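Local coordinates for protein serine protease MT3772 (PDB 3K6Y) that acts as a serine endopeptidase of the S1C family, probably needed by Mycobacterium tuberculosis to withstand oxidative and acid stress, at residues A[20-25]-A[149-154]; A[95-100]-A[107-112]; A[169-174]-A[210-215]. All coordinates share one frame; numbering follows the deposited sequence.

From the N terminus, the chain first runs through the loop 20-25, which packs on strand 143-157 in interaction 1. That contact closes a long loop, with 123 residues between its segments, and interaction 2 is nested inside it as the hairpin 95-100/107-112 of the first six-stranded barrel, closing a short loop of six residues. Interaction 3 follows in series: 169-174 pairs with 210-215 in the second barrel and closes a loop of 35 residues. Interactions 1 and 3 touch where strands 143-157 and 167-175 pair in that barrel. Interactions 1 and 2 lie on opposite sides of the chain's centre, their centres about 32 Å apart.

Interaction 1: residues A[20-25]-A[149-154]; sequences PVIPVA and IREAIR
I22 lays its CG1-CD1 arm across the side chain of E151 at about a right angle, with CD1 3.6 Å from E151 CD. Beside it, R150, its chain extended from CG to NE, runs obliquely past V21 and V24, its CG and CD each 3.4 Å from I22 O. Its NH1 donates to I22 O at 2.9 Å, a bond that lies within 7° of the guanidinium plane although the donor is tilted from the plane of the carbonyl. V21 CG2 covers one face of this guanidinium, offset toward its rim, and V24 CG2 rests 4.0 Å from R150 CG. The same NH1 also bonds a water that, like I22 O, lies in the guanidinium plane at its edge; NH2 goes to E207 O and NE weakly to I174 O, which together limit its rotation. E151 OE1 takes hydrogen bonds from two waters, one of which also donates to P20 O at 2.7 Å; the other accepts from I22 N. R150 and E151 both face T173 in a classic beta bulge. Loop 20-25 thus lies on strand 143-157 in the second barrel, with strand 167-175 on the strand's flank, T127 touching I22 and V24, and T208 of strand 208-213 against V21.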
ATOM      1  N   PRO A  20       5.573  25.003 -23.326  1.00 20.22           N
ATOM      2  CA  PRO A  20       4.346  24.325 -23.666  1.00 20.43           C
ATOM      3  C   PRO A  20       4.632  22.890 -24.145  1.00 20.84           C
ATOM      4  O   PRO A  20       5.759  22.567 -24.557  1.00 20.23           O
ATOM      5  CB  PRO A  20       3.800  25.184 -24.818  1.00 20.44           C
ATOM      6  CG  PRO A  20       4.472  26.521 -24.655  1.00 21.77           C
ATOM      7  CD  PRO A  20       5.820  26.161 -24.200  1.00 20.83           C
ATOM      8  N   VAL A  21       3.620  22.036 -24.080  1.00 21.05           N
ATOM      9  CA  VAL A  21       3.743  20.723 -24.721  1.00 22.00           C
ATOM     10  C   VAL A  21       3.998  20.973 -26.202  1.00 22.08           C
ATOM     11  O   VAL A  21       3.486  21.949 -26.764  1.00 22.48           O
ATOM     12  CB  VAL A  21       2.497  19.811 -24.511  1.00 22.87           C
ATOM     13  CG1 VAL A  21       2.308  19.506 -23.020  1.00 24.12           C
ATOM     14  CG2 VAL A  21       1.232  20.419 -25.119  1.00 23.76           C
ATOM     15  N   ILE A  22       4.812  20.131 -26.837  1.00 22.08           N
ATOM     16  CA  ILE A  22       5.147  20.372 -28.241  1.00 23.11           C
ATOM     17  C   ILE A  22       3.880  20.314 -29.097  1.00 22.24           C
ATOM     18  O   ILE A  22       3.158  19.310 -29.072  1.00 21.96           O
ATOM     19  CB  ILE A  22       6.200  19.382 -28.774  1.00 23.50           C
ATOM     20  CG1 ILE A  22       7.555  19.609 -28.095  1.00 24.96           C
ATOM     21  CG2 ILE A  22       6.347  19.524 -30.288  1.00 24.78           C
ATOM     22  CD1 ILE A  22       8.679  18.776 -28.688  1.00 25.24           C
ATOM     23  N   PRO A  23       3.596  21.391 -29.857  1.00 22.59           N
ATOM     24  CA  PRO A  23       2.462  21.337 -30.758  1.00 22.54           C
ATOM     25  C   PRO A  23       2.724  20.344 -31.889  1.00 22.46           C
ATOM     26  O   PRO A  23       3.828  20.307 -32.452  1.00 23.19           O
ATOM     27  CB  PRO A  23       2.392  22.760 -31.336  1.00 22.99           C
ATOM     28  CG  PRO A  23       3.263  23.574 -30.518  1.00 24.11           C
ATOM     29  CD  PRO A  23       4.287  22.692 -29.913  1.00 22.86           C
ATOM     30  N   VAL A  24       1.720  19.527 -32.194  1.00 21.78           N
ATOM     31  CA  VAL A  24       1.799  18.595 -33.313  1.00 21.77           C
ATOM     32  C   VAL A  24       0.454  18.548 -34.007  1.00 21.81           C
ATOM     33  O   VAL A  24      -0.562  18.954 -33.440  1.00 22.35           O
ATOM     34  CB  VAL A  24       2.200  17.151 -32.870  1.00 21.29           C
ATOM     35  CG1 VAL A  24       3.564  17.143 -32.226  1.00 21.51           C
ATOM     36  CG2 VAL A  24       1.123  16.502 -31.958  1.00 21.73           C
ATOM     37  N   ALA A  25       0.446  18.024 -35.231  1.00 22.02           N
ATOM     38  CA  ALA A  25      -0.797  17.914 -35.989  1.00 22.72           C
ATOM     39  C   ALA A  25      -1.836  17.010 -35.322  1.00 22.46           C
ATOM     40  O   ALA A  25      -1.484  16.120 -34.541  1.00 21.73           O
ATOM     41  CB  ALA A  25      -0.506  17.434 -37.397  1.00 22.94           C
ATOM     42  N   ILE A 149       2.609  11.357 -31.234  1.00 17.29           N
ATOM     43  CA  ILE A 149       3.649  11.656 -30.257  1.00 17.72           C
ATOM     44  C   ILE A 149       3.949  13.150 -30.259  1.00 17.54           C
ATOM     45  O   ILE A 149       4.156  13.747 -31.330  1.00 18.56           O
ATOM     46  CB  ILE A 149       4.972  10.900 -30.549  1.00 17.39           C
ATOM     47  CG1 ILE A 149       4.779   9.374 -30.486  1.00 18.00           C
ATOM     48  CG2 ILE A 149       6.092  11.338 -29.609  1.00 18.40           C
ATOM     49  CD1 ILE A 149       4.500   8.821 -29.064  1.00 18.34           C
ATOM     50  N   ARG A 150       3.996  13.761 -29.071  1.00 17.34           N
ATOM     51  CA  ARG A 150       4.530  15.125 -28.947  1.00 18.84           C
ATOM     52  C   ARG A 150       6.011  15.089 -28.616  1.00 20.13           C
ATOM     53  O   ARG A 150       6.814  15.648 -29.355  1.00 21.99           O
ATOM     54  CB  ARG A 150       3.776  15.936 -27.888  1.00 18.01           C
ATOM     55  CG  ARG A 150       2.310  16.142 -28.146  1.00 17.50           C
ATOM     56  CD  ARG A 150       1.755  17.023 -27.047  1.00 18.03           C
ATOM     57  NE  ARG A 150       0.315  17.180 -27.098  1.00 18.50           N
ATOM     58  CZ  ARG A 150      -0.333  18.052 -27.875  1.00 19.29           C
ATOM     59  NH1 ARG A 150       0.341  18.818 -28.725  1.00 20.11           N
ATOM     60  NH2 ARG A 150      -1.646  18.148 -27.823  1.00 18.37           N
ATOM     61  N   GLU A 151       6.390  14.456 -27.508  1.00 20.82           N
ATOM     62  CA  GLU A 151       7.747  14.554 -27.003  1.00 22.72           C
ATOM     63  C   GLU A 151       7.995  13.494 -25.939  1.00 22.05           C
ATOM     64  O   GLU A 151       7.075  13.154 -25.198  1.00 22.43           O
ATOM     65  CB  GLU A 151       7.918  15.946 -26.372  1.00 23.58           C
ATOM     66  CG  GLU A 151       9.319  16.369 -26.008  1.00 26.10           C
ATOM     67  CD  GLU A 151       9.357  17.752 -25.351  1.00 25.95           C
ATOM     68  OE1 GLU A 151       8.291  18.273 -24.931  1.00 27.83           O
ATOM     69  OE2 GLU A 151      10.465  18.315 -25.245  1.00 31.16           O
ATOM     70  N   ALA A 152       9.223  12.992 -25.855  1.00 22.08           N
ATOM     71  CA  ALA A 152       9.677  12.238 -24.676  1.00 22.28           C
ATOM     72  C   ALA A 152      10.228  13.255 -23.673  1.00 22.61           C
ATOM     73  O   ALA A 152      11.077  14.074 -24.029  1.00 22.70           O
ATOM     74  CB  ALA A 152      10.748  11.229 -25.062  1.00 23.22           C
ATOM     75  N   ILE A 153       9.726  13.227 -22.440  1.00 22.20           N
ATOM     76  CA  ILE A 153      10.130  14.182 -21.392  1.00 22.78           C
ATOM     77  C   ILE A 153      10.411  13.442 -20.085  1.00 21.87           C
ATOM     78  O   ILE A 153       9.956  12.317 -19.911  1.00 20.93           O
ATOM     79  CB  ILE A 153       9.040  15.267 -21.116  1.00 23.32           C
ATOM     80  CG1 ILE A 153       7.725  14.646 -20.632  1.00 24.68           C
ATOM     81  CG2 ILE A 153       8.810  16.143 -22.343  1.00 24.97           C
ATOM     82  CD1 ILE A 153       6.784  15.615 -19.914  1.00 25.01           C
ATOM     83  N   ARG A 154      11.140  14.076 -19.172  1.00 21.94           N
ATOM     84  CA  ARG A 154      11.292  13.593 -17.803  1.00 22.46           C
ATOM     85  C   ARG A 154      10.319  14.375 -16.942  1.00 22.03           C
ATOM     86  O   ARG A 154      10.475  15.590 -16.745  1.00 22.81           O
ATOM     87  CB  ARG A 154      12.723  13.802 -17.291  1.00 23.77           C
ATOM     88  CG  ARG A 154      13.738  12.799 -17.804  1.00 26.14           C
ATOM     89  CD  ARG A 154      14.694  12.345 -16.688  1.00 33.58           C
ATOM     90  NE  ARG A 154      14.037  11.404 -15.782  1.00 26.33           N
ATOM     91  CZ  ARG A 154      14.216  10.083 -15.789  1.00 42.17           C
ATOM     92  NH1 ARG A 154      15.066   9.518 -16.645  1.00 26.95           N
ATOM     93  NH2 ARG A 154      13.548   9.326 -14.931  1.00 27.00           N
TER
HETATM   94  O   HOH W   1       7.745  20.958 -23.670  1.00 38.31           O
HETATM   95  O   HOH W   2       5.481  17.976 -24.457  1.00 27.15           O
HETATM   96  O   HOH W   3      -1.062  20.649 -30.640  1.00 26.74           O

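Interaction 2: residues A[95-100]-A[107-112]; sequences TVVSYD and ILAVPH
T95 and A109 bind each other through both backbone groups: T95 N donates to A109 O, and A109 N returns a bond to T95 O at 2.8 Å. Further along, V97 N lies almost in line with the C=O bond of I107, 3.0 Å from I107 O, and S98 N adds a weak bond to that same oxygen. I107 O is therefore gripped by two successive amides, since V97 and S98 both face I107 in a classic beta bulge. I107 N closes the ladder on S98 O at 2.9 Å, coming from above the plane of that carbonyl. Between these rungs, L108 CA lends a C-H to T95 O at 3.2 Å.

One water ties the end of the ladder. It lies 2.6 Å from T95 OG1 and donates to A109 O, so that carbonyl serves both a backbone amide and the solvent.

Among the apolar contacts, V96 CG2 meets L108 CD2 at 3.8 Å on one face, their side chains crossing at a slant, and V83 of strand 82-87 touches both. V97 sits at the bulge, and its CG1, anti to its carbonyl carbon (chi1 -61°), comes 3.8 Å from A109 CB, while its CG2 sits over I107 O. S98 and I107 meet on the face they share with T95 and A109, and R69 of strand 69-72 packs against I107 and A109.

Together these bonds make an antiparallel hairpin in the first of the two six-stranded barrels of the chymotrypsin-like fold. The connection between its strands carries D104, the predicted aspartate of the catalytic triad with H75 and S183.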
ATOM      1  N   THR A  95      -3.836 -12.430  -9.923  1.00 10.08           N
ATOM      2  CA  THR A  95      -3.119 -12.149  -8.678  1.00 10.62           C
ATOM      3  C   THR A  95      -2.180 -10.979  -8.950  1.00  9.81           C
ATOM      4  O   THR A  95      -1.477 -10.980  -9.957  1.00 10.22           O
ATOM      5  CB  THR A  95      -2.279 -13.408  -8.233  1.00 11.89           C
ATOM      6  OG1 THR A  95      -3.194 -14.490  -8.014  1.00 15.65           O
ATOM      7  CG2 THR A  95      -1.546 -13.133  -6.938  1.00 13.54           C
ATOM      8  N   VAL A  96      -2.129 -10.011  -8.041  1.00  9.05           N
ATOM      9  CA  VAL A  96      -1.181  -8.909  -8.185  1.00  8.79           C
ATOM     10  C   VAL A  96       0.171  -9.401  -7.627  1.00  8.45           C
ATOM     11  O   VAL A  96       0.310  -9.604  -6.421  1.00  9.99           O
ATOM     12  CB  VAL A  96      -1.650  -7.662  -7.409  1.00  9.12           C
ATOM     13  CG1 VAL A  96      -0.666  -6.542  -7.613  1.00 10.04           C
ATOM     14  CG2 VAL A  96      -3.056  -7.234  -7.856  1.00 10.99           C
ATOM     15  N   VAL A  97       1.157  -9.608  -8.499  1.00  8.13           N
ATOM     16  CA  VAL A  97       2.442 -10.144  -8.066  1.00  9.02           C
ATOM     17  C   VAL A  97       3.557  -9.122  -8.039  1.00  9.10           C
ATOM     18  O   VAL A  97       4.616  -9.375  -7.456  1.00  9.23           O
ATOM     19  CB  VAL A  97       2.872 -11.399  -8.891  1.00  9.22           C
ATOM     20  CG1 VAL A  97       1.841 -12.497  -8.724  1.00 11.00           C
ATOM     21  CG2 VAL A  97       3.092 -11.067 -10.364  1.00 10.57           C
ATOM     22  N   SER A  98       3.322  -7.956  -8.640  1.00  9.32           N
ATOM     23  CA  SER A  98       4.246  -6.828  -8.529  1.00  9.68           C
ATOM     24  C   SER A  98       3.390  -5.575  -8.538  1.00  9.14           C
ATOM     25  O   SER A  98       2.421  -5.479  -9.284  1.00  9.32           O
ATOM     26  CB  SER A  98       5.256  -6.831  -9.678  1.00 11.61           C
ATOM     27  OG  SER A  98       6.122  -5.722  -9.618  1.00 13.15           O
ATOM     28  N   TYR A  99       3.757  -4.623  -7.695  1.00  9.40           N
ATOM     29  CA  TYR A  99       2.970  -3.420  -7.501  1.00  9.73           C
ATOM     30  C   TYR A  99       3.941  -2.317  -7.117  1.00  9.91           C
ATOM     31  O   TYR A  99       4.605  -2.402  -6.076  1.00 11.03           O
ATOM     32  CB  TYR A  99       1.904  -3.652  -6.421  1.00 10.60           C
ATOM     33  CG  TYR A  99       1.030  -2.448  -6.152  1.00 10.07           C
ATOM     34  CD1 TYR A  99      -0.139  -2.218  -6.877  1.00 10.64           C
ATOM     35  CD2 TYR A  99       1.368  -1.545  -5.151  1.00 12.72           C
ATOM     36  CE1 TYR A  99      -0.933  -1.113  -6.611  1.00 11.26           C
ATOM     37  CE2 TYR A  99       0.583  -0.437  -4.893  1.00 12.69           C
ATOM     38  CZ  TYR A  99      -0.553  -0.228  -5.630  1.00 11.12           C
ATOM     39  OH  TYR A  99      -1.323   0.872  -5.366  1.00 12.81           O
ATOM     40  N   ASP A 100       4.017  -1.271  -7.938  1.00  9.94           N
ATOM     41  CA  ASP A 100       4.970  -0.181  -7.724  1.00 10.95           C
ATOM     42  C   ASP A 100       4.219   1.143  -7.905  1.00 11.03           C
ATOM     43  O   ASP A 100       3.924   1.567  -9.016  1.00 10.92           O
ATOM     44  CB  ASP A 100       6.137  -0.281  -8.708  1.00 12.22           C
ATOM     45  CG  ASP A 100       7.209   0.758  -8.459  1.00 13.57           C
ATOM     46  OD1 ASP A 100       6.875   1.863  -7.982  1.00 14.02           O
ATOM     47  OD2 ASP A 100       8.388   0.471  -8.780  1.00 16.13           O
ATOM     48  N   ILE A 107       2.004  -5.777 -12.156  1.00  8.46           N
ATOM     49  CA  ILE A 107       2.005  -6.968 -13.004  1.00  9.00           C
ATOM     50  C   ILE A 107       1.089  -7.984 -12.352  1.00  8.37           C
ATOM     51  O   ILE A 107       1.161  -8.221 -11.128  1.00  8.44           O
ATOM     52  CB  ILE A 107       3.431  -7.556 -13.195  1.00  9.77           C
ATOM     53  CG1 ILE A 107       4.314  -6.530 -13.926  1.00 11.57           C
ATOM     54  CG2 ILE A 107       3.369  -8.884 -13.979  1.00 10.52           C
ATOM     55  CD1 ILE A 107       5.795  -6.934 -14.078  1.00 13.15           C
ATOM     56  N   LEU A 108       0.220  -8.550 -13.194  1.00  8.02           N
ATOM     57  CA  LEU A 108      -0.739  -9.550 -12.765  1.00  8.71           C
ATOM     58  C   LEU A 108      -0.352 -10.903 -13.290  1.00  8.03           C
ATOM     59  O   LEU A 108      -0.007 -11.048 -14.471  1.00  8.70           O
ATOM     60  CB  LEU A 108      -2.131  -9.204 -13.320  1.00  8.93           C
ATOM     61  CG  LEU A 108      -2.605  -7.781 -13.070  1.00 10.00           C
ATOM     62  CD1 LEU A 108      -3.960  -7.576 -13.695  1.00 11.01           C
ATOM     63  CD2 LEU A 108      -2.680  -7.421 -11.600  1.00 11.57           C
ATOM     64  N   ALA A 109      -0.451 -11.903 -12.409  1.00  8.25           N
ATOM     65  CA  ALA A 109      -0.362 -13.307 -12.823  1.00  8.33           C
ATOM     66  C   ALA A 109      -1.762 -13.791 -13.162  1.00  8.80           C
ATOM     67  O   ALA A 109      -2.690 -13.663 -12.346  1.00  9.50           O
ATOM     68  CB  ALA A 109       0.247 -14.166 -11.712  1.00  9.41           C
ATOM     69  N   VAL A 110      -1.934 -14.321 -14.369  1.00  8.73           N
ATOM     70  CA  VAL A 110      -3.268 -14.664 -14.889  1.00  9.43           C
ATOM     71  C   VAL A 110      -3.184 -16.044 -15.528  1.00 10.20           C
ATOM     72  O   VAL A 110      -2.919 -16.183 -16.723  1.00 10.63           O
ATOM     73  CB  VAL A 110      -3.751 -13.637 -15.928  1.00  9.58           C
ATOM     74  CG1 VAL A 110      -5.233 -13.859 -16.249  1.00 10.88           C
ATOM     75  CG2 VAL A 110      -3.528 -12.190 -15.421  1.00 11.18           C
ATOM     76  N   PRO A 111      -3.334 -17.089 -14.713  1.00 11.18           N
ATOM     77  CA  PRO A 111      -3.226 -18.452 -15.242  1.00 12.20           C
ATOM     78  C   PRO A 111      -4.166 -18.744 -16.393  1.00 12.73           C
ATOM     79  O   PRO A 111      -5.338 -18.347 -16.366  1.00 13.05           O
ATOM     80  CB  PRO A 111      -3.592 -19.329 -14.031  1.00 13.63           C
ATOM     81  CG  PRO A 111      -3.217 -18.511 -12.860  1.00 13.37           C
ATOM     82  CD  PRO A 111      -3.471 -17.082 -13.249  1.00 11.52           C
ATOM     83  N   HIS A 112      -3.624 -19.436 -17.401  1.00 12.81           N
ATOM     84  CA  HIS A 112      -4.393 -19.942 -18.544  1.00 14.77           C
ATOM     85  C   HIS A 112      -5.026 -18.838 -19.389  1.00 13.50           C
ATOM     86  O   HIS A 112      -6.072 -19.029 -20.014  1.00 15.04           O
ATOM     87  CB  HIS A 112      -5.428 -20.978 -18.086  1.00 17.32           C
ATOM     88  CG  HIS A 112      -4.854 -22.031 -17.188  1.00 22.22           C
ATOM     89  ND1 HIS A 112      -5.264 -22.207 -15.884  1.00 26.46           N
ATOM     90  CD2 HIS A 112      -3.845 -22.909 -17.388  1.00 24.95           C
ATOM     91  CE1 HIS A 112      -4.559 -23.180 -15.332  1.00 26.56           C
ATOM     92  NE2 HIS A 112      -3.692 -23.625 -16.225  1.00 27.70           N
TER
HETATM   93  O   HOH W   4      -3.137 -15.833 -10.194  1.00 22.92           O

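Interaction 3: residues A[169-174]-A[210-215]; sequences RDVYTI and FVLTAG
The Y172 ring carries T213 CG2 over one face, a CH-pi contact 4.0 Å from the ring centroid and 18° off the ring normal, while V211 CG1 lies near its plane at the edge. The methyl is offset toward the rim, closest to CE2, and the two side chains cross at about a right angle; with OG1 between the backbone N and the carbonyl carbon (chi1 71°), T213 leaves CG2 anti to that carbon and over the tyrosine. The phenol oxygen of Y172 is bonded to A125 N. The F210 ring and T173 point the same way, side by side, with F210 CE1 3.8 Å from T173 CG2.

Backbone bonds run in both directions between Y172 and V211: Y172 N to V211 O at 2.8 Å, and V211 N to Y172 O. T213 N gives D170 O an almost straight bond, 176° at the hydrogen. This is the antiparallel pairing of strands 167-175 and 208-213 in the second barrel of the chymotrypsin-like fold, and the second strand runs directly into helix 214-218. T213 is the N-cap residue, its OG1 accepting from E216 N, and a water 2.7 Å from T213 OG1 also gives a weak bond to D170 OD2.

On the face that V211 shares with Y172, I174 CD1 meets V211 CG2 at 3.9 Å. R169, which like L212 touches F199, is bent about its CG-CD bond and brings NH1 within 3.7 Å of L212 CD2; the same nitrogen is bonded to V103 O, and the side chain touches D104 of the predicted triad. D170 turns its carboxylate to R154 on strand 143-157, in a salt bridge.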
ATOM      1  N   ARG A 169       9.971  10.408 -13.804  1.00 15.99           N
ATOM      2  CA  ARG A 169       9.752   9.283 -14.724  1.00 15.52           C
ATOM      3  C   ARG A 169       9.896   9.740 -16.160  1.00 15.10           C
ATOM      4  O   ARG A 169       9.576  10.889 -16.500  1.00 16.22           O
ATOM      5  CB  ARG A 169       8.338   8.753 -14.542  1.00 15.38           C
ATOM      6  CG  ARG A 169       8.094   8.226 -13.155  1.00 14.56           C
ATOM      7  CD  ARG A 169       6.687   7.744 -12.965  1.00 15.03           C
ATOM      8  NE  ARG A 169       5.733   8.844 -12.925  1.00 15.50           N
ATOM      9  CZ  ARG A 169       4.419   8.688 -12.816  1.00 13.87           C
ATOM     10  NH1 ARG A 169       3.899   7.466 -12.786  1.00 15.48           N
ATOM     11  NH2 ARG A 169       3.619   9.744 -12.766  1.00 16.81           N
ATOM     12  N   ASP A 170      10.361   8.836 -17.013  1.00 15.32           N
ATOM     13  CA  ASP A 170      10.347   9.086 -18.459  1.00 15.77           C
ATOM     14  C   ASP A 170       8.949   8.812 -19.007  1.00 15.03           C
ATOM     15  O   ASP A 170       8.405   7.716 -18.837  1.00 14.72           O
ATOM     16  CB  ASP A 170      11.353   8.182 -19.184  1.00 17.01           C
ATOM     17  CG  ASP A 170      12.799   8.512 -18.859  1.00 21.54           C
ATOM     18  OD1 ASP A 170      13.113   9.677 -18.569  1.00 25.31           O
ATOM     19  OD2 ASP A 170      13.635   7.592 -18.924  1.00 27.30           O
ATOM     20  N   VAL A 171       8.390   9.809 -19.680  1.00 14.99           N
ATOM     21  CA  VAL A 171       7.061   9.757 -20.244  1.00 15.57           C
ATOM     22  C   VAL A 171       7.057  10.260 -21.668  1.00 15.92           C
ATOM     23  O   VAL A 171       7.954  11.029 -22.055  1.00 17.64           O
ATOM     24  CB  VAL A 171       6.020  10.517 -19.376  1.00 16.18           C
ATOM     25  CG1 VAL A 171       6.073  10.016 -17.930  1.00 16.68           C
ATOM     26  CG2 VAL A 171       6.207  12.008 -19.465  1.00 19.36           C
ATOM     27  N   TYR A 172       6.067   9.836 -22.443  1.00 15.67           N
ATOM     28  CA  TYR A 172       5.699  10.579 -23.632  1.00 15.61           C
ATOM     29  C   TYR A 172       4.509  11.452 -23.318  1.00 15.87           C
ATOM     30  O   TYR A 172       3.561  11.025 -22.640  1.00 16.13           O
ATOM     31  CB  TYR A 172       5.279   9.662 -24.778  1.00 16.48           C
ATOM     32  CG  TYR A 172       6.344   8.752 -25.315  1.00 16.35           C
ATOM     33  CD1 TYR A 172       7.409   9.253 -26.076  1.00 18.24           C
ATOM     34  CD2 TYR A 172       6.262   7.376 -25.122  1.00 16.96           C
ATOM     35  CE1 TYR A 172       8.376   8.406 -26.599  1.00 18.45           C
ATOM     36  CE2 TYR A 172       7.236   6.520 -25.635  1.00 16.51           C
ATOM     37  CZ  TYR A 172       8.280   7.040 -26.376  1.00 18.71           C
ATOM     38  OH  TYR A 172       9.237   6.212 -26.895  1.00 19.92           O
ATOM     39  N   THR A 173       4.542  12.675 -23.844  1.00 16.60           N
ATOM     40  CA  THR A 173       3.306  13.406 -24.040  1.00 16.74           C
ATOM     41  C   THR A 173       2.787  13.105 -25.430  1.00 16.15           C
ATOM     42  O   THR A 173       3.578  13.005 -26.374  1.00 16.71           O
ATOM     43  CB  THR A 173       3.497  14.908 -23.857  1.00 17.86           C
ATOM     44  OG1 THR A 173       4.565  15.345 -24.701  1.00 18.18           O
ATOM     45  CG2 THR A 173       3.849  15.206 -22.404  1.00 18.93           C
ATOM     46  N   ILE A 174       1.473  12.946 -25.556  1.00 15.37           N
ATOM     47  CA  ILE A 174       0.852  12.618 -26.829  1.00 15.53           C
ATOM     48  C   ILE A 174      -0.292  13.595 -27.057  1.00 15.57           C
ATOM     49  O   ILE A 174      -0.844  14.167 -26.099  1.00 16.13           O
ATOM     50  CB  ILE A 174       0.357  11.140 -26.889  1.00 15.58           C
ATOM     51  CG1 ILE A 174      -0.749  10.882 -25.857  1.00 15.99           C
ATOM     52  CG2 ILE A 174       1.535  10.183 -26.743  1.00 17.12           C
ATOM     53  CD1 ILE A 174      -1.333   9.486 -25.951  1.00 14.36           C
ATOM     54  N   PHE A 210      -0.601  11.283 -21.284  1.00 13.69           N
ATOM     55  CA  PHE A 210       0.684  10.950 -20.695  1.00 14.05           C
ATOM     56  C   PHE A 210       0.850   9.443 -20.692  1.00 13.23           C
ATOM     57  O   PHE A 210      -0.091   8.701 -20.346  1.00 13.36           O
ATOM     58  CB  PHE A 210       0.768  11.431 -19.253  1.00 14.86           C
ATOM     59  CG  PHE A 210       0.786  12.924 -19.120  1.00 17.45           C
ATOM     60  CD1 PHE A 210       1.981  13.618 -19.230  1.00 18.87           C
ATOM     61  CD2 PHE A 210      -0.393  13.628 -18.946  1.00 20.78           C
ATOM     62  CE1 PHE A 210       2.014  15.011 -19.118  1.00 21.58           C
ATOM     63  CE2 PHE A 210      -0.378  15.031 -18.835  1.00 22.04           C
ATOM     64  CZ  PHE A 210       0.830  15.712 -18.937  1.00 22.71           C
ATOM     65  N   VAL A 211       2.042   9.004 -21.099  1.00 12.82           N
ATOM     66  CA  VAL A 211       2.357   7.595 -21.315  1.00 12.56           C
ATOM     67  C   VAL A 211       3.703   7.274 -20.683  1.00 12.50           C
ATOM     68  O   VAL A 211       4.700   7.946 -20.983  1.00 13.55           O
ATOM     69  CB  VAL A 211       2.419   7.300 -22.833  1.00 12.93           C
ATOM     70  CG1 VAL A 211       2.734   5.835 -23.091  1.00 13.54           C
ATOM     71  CG2 VAL A 211       1.118   7.704 -23.511  1.00 14.16           C
ATOM     72  N   LEU A 212       3.767   6.260 -19.807  1.00 11.86           N
ATOM     73  CA  LEU A 212       5.070   5.838 -19.289  1.00 12.37           C
ATOM     74  C   LEU A 212       5.839   5.185 -20.405  1.00 12.01           C
ATOM     75  O   LEU A 212       5.296   4.331 -21.101  1.00 12.86           O
ATOM     76  CB  LEU A 212       4.906   4.810 -18.171  1.00 12.19           C
ATOM     77  CG  LEU A 212       4.101   5.220 -16.946  1.00 12.92           C
ATOM     78  CD1 LEU A 212       3.814   4.021 -16.058  1.00 13.75           C
ATOM     79  CD2 LEU A 212       4.838   6.322 -16.165  1.00 14.08           C
ATOM     80  N   THR A 213       7.105   5.540 -20.598  1.00 12.53           N
ATOM     81  CA  THR A 213       7.825   4.921 -21.710  1.00 13.16           C
ATOM     82  C   THR A 213       8.109   3.432 -21.467  1.00 13.41           C
ATOM     83  O   THR A 213       8.149   2.966 -20.326  1.00 13.25           O
ATOM     84  CB  THR A 213       9.157   5.636 -22.041  1.00 13.66           C
ATOM     85  OG1 THR A 213      10.088   5.381 -20.994  1.00 14.75           O
ATOM     86  CG2 THR A 213       8.968   7.139 -22.271  1.00 14.62           C
ATOM     87  N   ALA A 214       8.392   2.709 -22.551  1.00 13.77           N
ATOM     88  CA  ALA A 214       8.835   1.332 -22.409  1.00 14.23           C
ATOM     89  C   ALA A 214      10.059   1.227 -21.487  1.00 14.52           C
ATOM     90  O   ALA A 214      10.135   0.352 -20.630  1.00 14.63           O
ATOM     91  CB  ALA A 214       9.132   0.714 -23.786  1.00 14.66           C
ATOM     92  N   GLY A 215      11.016   2.143 -21.668  1.00 14.98           N
ATOM     93  CA  GLY A 215      12.204   2.180 -20.816  1.00 15.31           C
ATOM     94  C   GLY A 215      11.871   2.411 -19.350  1.00 14.56           C
ATOM     95  O   GLY A 215      12.500   1.821 -18.468  1.00 16.29           O
TER
HETATM   96  O   HOH W   5      12.616   6.026 -21.701  1.00 23.60           O